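Local coordinates for protein alanine racemase, biosynthetic (PDB 6A2F) that belongs to the alanine racemase family of dimeric pyridoxal phosphate enzymes, with a TIM-barrel N-terminal domain and a C-terminal domain rich in beta strands, at residues S86-A91 / G106-A111; L131-D134 / A140-A143. One frame throughout, in Å; residues are numbered along the deposited sequence.

Contact 1: S86-A91 / G106-A111; sequences SEYALA and GEAFLA
The phenol ring of Tyr88 lies against the backbone of Ala108 and Phe109, two consecutive residues of helix 103-112. Its closest approach is from Tyr88 CE2 to the methyl of Ala108, CB, at 3.6 Å, and this methyl meets the ring obliquely. Over one face sits the alpha carbon of Phe109 in a CH-pi contact, with CA 4.1 Å from the centroid of the Tyr88 ring and 21° off its normal, displaced toward the rim. Tyr88 CE1 is 3.9 Å from Phe109 CB and also approaches the Phe109 ring near its plane, at the edge. The two side chains cross at about a right angle. With CG anti to its carbonyl carbon (chi1 -68°), Tyr88 reaches from helix 87-93 to the neighbouring helix, and the nearest alpha carbons, Tyr88 CA and Phe109 CA, stay 7.1 Å apart. Phe109 has CG anti to its backbone N (chi1 166°), which leads its ring away from the tyrosine and on to Leu98 and Ile100 of strand 98-100 and Leu145 of helix 135-145. Tyr88 in turn also touches Leu98, along with Leu114 and Cys82. No hydrogen bond joins the segments. Between them the contact therefore rests on dispersion and the CH-pi contact, with a single large ring spanning most of the distance between their backbones.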
loop_
_atom_site.group_PDB
_atom_site.type_symbol
_atom_site.label_atom_id
_atom_site.label_comp_id
_atom_site.label_asym_id
_atom_site.label_seq_id
_atom_site.Cartn_x
_atom_site.Cartn_y
_atom_site.Cartn_z
ATOM N N SER A 86 -16.686 10.081 22.160
ATOM C CA SER A 86 -15.564 10.085 23.097
ATOM C C SER A 86 -14.353 10.873 22.592
ATOM O O SER A 86 -13.444 11.178 23.366
ATOM C CB SER A 86 -15.162 8.652 23.461
ATOM O OG SER A 86 -14.731 7.933 22.319
ATOM N N GLU A 87 -14.342 11.202 21.301
ATOM C CA GLU A 87 -13.232 11.948 20.712
ATOM C C GLU A 87 -13.198 13.419 21.127
ATOM O O GLU A 87 -12.122 14.000 21.274
ATOM C CB GLU A 87 -13.230 11.820 19.182
ATOM C CG GLU A 87 -12.734 10.467 18.690
ATOM C CD GLU A 87 -12.553 10.387 17.183
ATOM O OE1 GLU A 87 -12.272 9.277 16.694
ATOM O OE2 GLU A 87 -12.687 11.410 16.482
ATOM N N TYR A 88 -14.371 14.011 21.337
ATOM C CA TYR A 88 -14.471 15.456 21.587
ATOM C C TYR A 88 -13.639 15.978 22.753
ATOM O O TYR A 88 -12.973 17.009 22.614
ATOM C CB TYR A 88 -15.932 15.895 21.708
ATOM C CG TYR A 88 -16.665 15.788 20.391
ATOM C CD1 TYR A 88 -16.511 16.764 19.401
ATOM C CD2 TYR A 88 -17.492 14.695 20.121
ATOM C CE1 TYR A 88 -17.168 16.661 18.186
ATOM C CE2 TYR A 88 -18.156 14.585 18.911
ATOM C CZ TYR A 88 -17.991 15.568 17.949
ATOM O OH TYR A 88 -18.645 15.453 16.748
ATOM N N ALA A 89 -13.659 15.266 23.881
ATOM C CA ALA A 89 -12.838 15.645 25.041
ATOM C C ALA A 89 -11.347 15.722 24.680
ATOM O O ALA A 89 -10.652 16.648 25.100
ATOM C CB ALA A 89 -13.070 14.697 26.211
ATOM N N LEU A 90 -10.871 14.762 23.886
ATOM C CA LEU A 90 -9.484 14.775 23.428
ATOM C C LEU A 90 -9.214 15.888 22.405
ATOM O O LEU A 90 -8.175 16.544 22.467
ATOM C CB LEU A 90 -9.055 13.407 22.887
ATOM C CG LEU A 90 -7.576 13.234 22.506
ATOM C CD1 LEU A 90 -6.603 13.782 23.552
ATOM C CD2 LEU A 90 -7.281 11.767 22.227
ATOM N N ALA A 91 -10.154 16.101 21.485
ATOM C CA ALA A 91 -10.066 17.197 20.514
ATOM C C ALA A 91 -9.974 18.548 21.215
ATOM O O ALA A 91 -9.278 19.451 20.738
ATOM C CB ALA A 91 -11.256 17.173 19.564
ATOM N N GLY A 106 -23.071 16.503 14.236
ATOM C CA GLY A 106 -23.464 17.782 14.836
ATOM C C GLY A 106 -24.112 17.624 16.198
ATOM O O GLY A 106 -23.855 18.406 17.119
ATOM N N GLU A 107 -24.943 16.592 16.322
ATOM C CA GLU A 107 -25.614 16.278 17.574
ATOM C C GLU A 107 -24.598 15.796 18.622
ATOM O O GLU A 107 -24.736 16.091 19.813
ATOM C CB GLU A 107 -26.714 15.237 17.331
ATOM C CG GLU A 107 -28.006 15.489 18.096
ATOM C CD GLU A 107 -28.605 16.867 17.840
ATOM O OE1 GLU A 107 -29.166 17.094 16.745
ATOM O OE2 GLU A 107 -28.527 17.723 18.748
ATOM N N ALA A 108 -23.570 15.076 18.172
ATOM C CA ALA A 108 -22.511 14.605 19.064
ATOM C C ALA A 108 -21.689 15.766 19.641
ATOM O O ALA A 108 -21.306 15.739 20.818
ATOM C CB ALA A 108 -21.612 13.603 18.353
ATOM N N PHE A 109 -21.426 16.777 18.812
ATOM C CA PHE A 109 -20.723 17.975 19.262
ATOM C C PHE A 109 -21.536 18.736 20.310
ATOM O O PHE A 109 -21.016 19.092 21.366
ATOM C CB PHE A 109 -20.375 18.894 18.086
ATOM C CG PHE A 109 -19.967 20.280 18.506
ATOM C CD1 PHE A 109 -18.699 20.517 19.036
ATOM C CD2 PHE A 109 -20.856 21.344 18.393
ATOM C CE1 PHE A 109 -18.323 21.789 19.432
ATOM C CE2 PHE A 109 -20.483 22.620 18.788
ATOM C CZ PHE A 109 -19.215 22.844 19.305
ATOM N N LEU A 110 -22.807 18.981 20.002
ATOM C CA LEU A 110 -23.742 19.598 20.944
ATOM C C LEU A 110 -23.770 18.871 22.288
ATOM O O LEU A 110 -23.697 19.506 23.342
ATOM C CB LEU A 110 -25.152 19.644 20.337
ATOM C CG LEU A 110 -25.679 20.905 19.629
ATOM C CD1 LEU A 110 -24.581 21.716 18.966
ATOM C CD2 LEU A 110 -26.756 20.546 18.612
ATOM N N ALA A 111 -23.853 17.540 22.246
ATOM C CA ALA A 111 -23.937 16.728 23.462
ATOM C C ALA A 111 -22.632 16.679 24.265
ATOM O O ALA A 111 -22.655 16.395 25.467
ATOM C CB ALA A 111 -24.408 15.316 23.129
#

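Contact 2: L131-D134 / A140-A143; sequences LGFD and AWHA
The Phe133 ring and the five-membered ring of Trp141 lie face against face in an offset stack, their centroids 4.5 Å apart and their planes 26° from parallel. On one face of the indole, Phe133 CZ stands 3.6 Å above the plane and toward the rim; over a face of the phenyl ring lies Trp141 CD1. Contact is made by the pyrrole side of the indole, Phe133 CE1 being 3.5 Å from Trp141 NE1 and also 3.5 Å from Trp141 CD1. The tilt and offset bring the CE1-CZ side of the phenyl ring over the CD1 and NE1 side of the indole. In each residue the CA-CB bond points toward the other segment and CG lies anti to the carbonyl carbon, beside the backbone N, which lets the two rings meet although the alpha carbons of Phe133 and Trp141 are 9.1 Å apart. Trp141 also makes a cation-pi interaction with Arg144 and packs on Leu122 of strand 118-123. The backbone of Phe133 is hydrogen-bonded to Lys123, the last residue of that strand, and to Asp125 just beyond it. Next to it, Asp134 takes the N-cap position of helix 135-145, its OD1 accepting a hydrogen bond from Ala137 N. The loop thus folds back so that Phe133 stacks on the second turn of the helix it leads into, at a strand-loop-helix connection of the TIM barrel characteristic of the N-terminal domain in alanine racemases.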
loop_
_atom_site.group_PDB
_atom_site.type_symbol
_atom_site.label_atom_id
_atom_site.label_comp_id
_atom_site.label_asym_id
_atom_site.label_seq_id
_atom_site.Cartn_x
_atom_site.Cartn_y
_atom_site.Cartn_z
ATOM N N LEU A 131 -19.724 13.487 1.902
ATOM C CA LEU A 131 -19.798 14.178 3.188
ATOM C C LEU A 131 -20.403 15.568 3.035
ATOM O O LEU A 131 -20.303 16.176 1.971
ATOM C CB LEU A 131 -18.406 14.286 3.812
ATOM C CG LEU A 131 -17.651 13.002 4.164
ATOM C CD1 LEU A 131 -16.279 13.377 4.678
ATOM C CD2 LEU A 131 -18.385 12.154 5.195
ATOM N N GLY A 132 -21.031 16.066 4.097
ATOM C CA GLY A 132 -21.550 17.439 4.113
ATOM C C GLY A 132 -23.066 17.578 4.089
ATOM O O GLY A 132 -23.775 16.652 3.698
ATOM N N PHE A 133 -23.550 18.744 4.522
ATOM C CA PHE A 133 -24.975 19.086 4.508
ATOM C C PHE A 133 -25.411 19.613 3.137
ATOM O O PHE A 133 -24.587 20.115 2.368
ATOM C CB PHE A 133 -25.269 20.190 5.531
ATOM C CG PHE A 133 -25.003 19.807 6.963
ATOM C CD1 PHE A 133 -25.873 18.962 7.649
ATOM C CD2 PHE A 133 -23.902 20.328 7.639
ATOM C CE1 PHE A 133 -25.638 18.627 8.972
ATOM C CE2 PHE A 133 -23.661 19.996 8.965
ATOM C CZ PHE A 133 -24.530 19.143 9.631
ATOM N N ASP A 134 -26.709 19.514 2.844
ATOM C CA ASP A 134 -27.313 20.296 1.756
ATOM C C ASP A 134 -27.426 21.769 2.203
ATOM O O ASP A 134 -27.303 22.059 3.398
ATOM C CB ASP A 134 -28.673 19.714 1.305
ATOM C CG ASP A 134 -29.714 19.654 2.432
ATOM O OD1 ASP A 134 -29.957 20.674 3.123
ATOM O OD2 ASP A 134 -30.316 18.573 2.612
ATOM N N ALA A 140 -29.657 25.858 8.666
ATOM C CA ALA A 140 -30.244 25.465 9.947
ATOM C C ALA A 140 -29.186 25.310 11.041
ATOM O O ALA A 140 -29.353 25.821 12.153
ATOM C CB ALA A 140 -31.047 24.183 9.792
ATOM N N TRP A 141 -28.095 24.616 10.715
ATOM C CA TRP A 141 -26.998 24.417 11.663
ATOM C C TRP A 141 -26.245 25.710 11.964
ATOM O O TRP A 141 -25.766 25.900 13.084
ATOM C CB TRP A 141 -26.060 23.301 11.203
ATOM C CG TRP A 141 -26.605 21.963 11.551
ATOM C CD1 TRP A 141 -27.365 21.154 10.756
ATOM C CD2 TRP A 141 -26.477 21.286 12.806
ATOM N NE1 TRP A 141 -27.708 20.010 11.434
ATOM C CE2 TRP A 141 -27.176 20.065 12.695
ATOM C CE3 TRP A 141 -25.835 21.591 14.011
ATOM C CZ2 TRP A 141 -27.251 19.144 13.743
ATOM C CZ3 TRP A 141 -25.906 20.677 15.055
ATOM C CH2 TRP A 141 -26.612 19.466 14.912
ATOM N N HIS A 142 -26.158 26.602 10.977
ATOM C CA HIS A 142 -25.576 27.921 11.205
ATOM C C HIS A 142 -26.382 28.678 12.265
ATOM O O HIS A 142 -25.806 29.233 13.204
ATOM C CB HIS A 142 -25.477 28.739 9.914
ATOM C CG HIS A 142 -24.824 30.074 10.104
ATOM N ND1 HIS A 142 -25.522 31.194 10.506
ATOM C CD2 HIS A 142 -23.534 30.462 9.971
ATOM C CE1 HIS A 142 -24.689 32.216 10.602
ATOM N NE2 HIS A 142 -23.476 31.798 10.284
ATOM N N ALA A 143 -27.708 28.673 12.110
ATOM C CA ALA A 143 -28.633 29.296 13.067
ATOM C C ALA A 143 -28.471 28.753 14.492
ATOM O O ALA A 143 -28.575 29.507 15.460
ATOM C CB ALA A 143 -30.075 29.137 12.597
#

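Contacts 1 and 2 follow one another along the chain, with centres about 17 Å apart, and they meet through the indole of Trp141. Its six-membered ring rests on helix 103-112: Trp141 CH2 is 3.4 Å from Gly106 C, and Trp141 CZ3 is 3.7 Å from Leu110 CD2. Together with contact 1 this places helix 103-112 between helices 87-93 and 135-145 on the outside of the barrel. Both contacts lie on the same side of the chain's centre, each about 27 Å from it. Neither segment pair includes a residue lining the D-lysine pockets, although Leu131 in contact 2 follows directly on Arg130 of one pocket and packs on Met304 of the second subunit, a residue of the other D-lysine pocket.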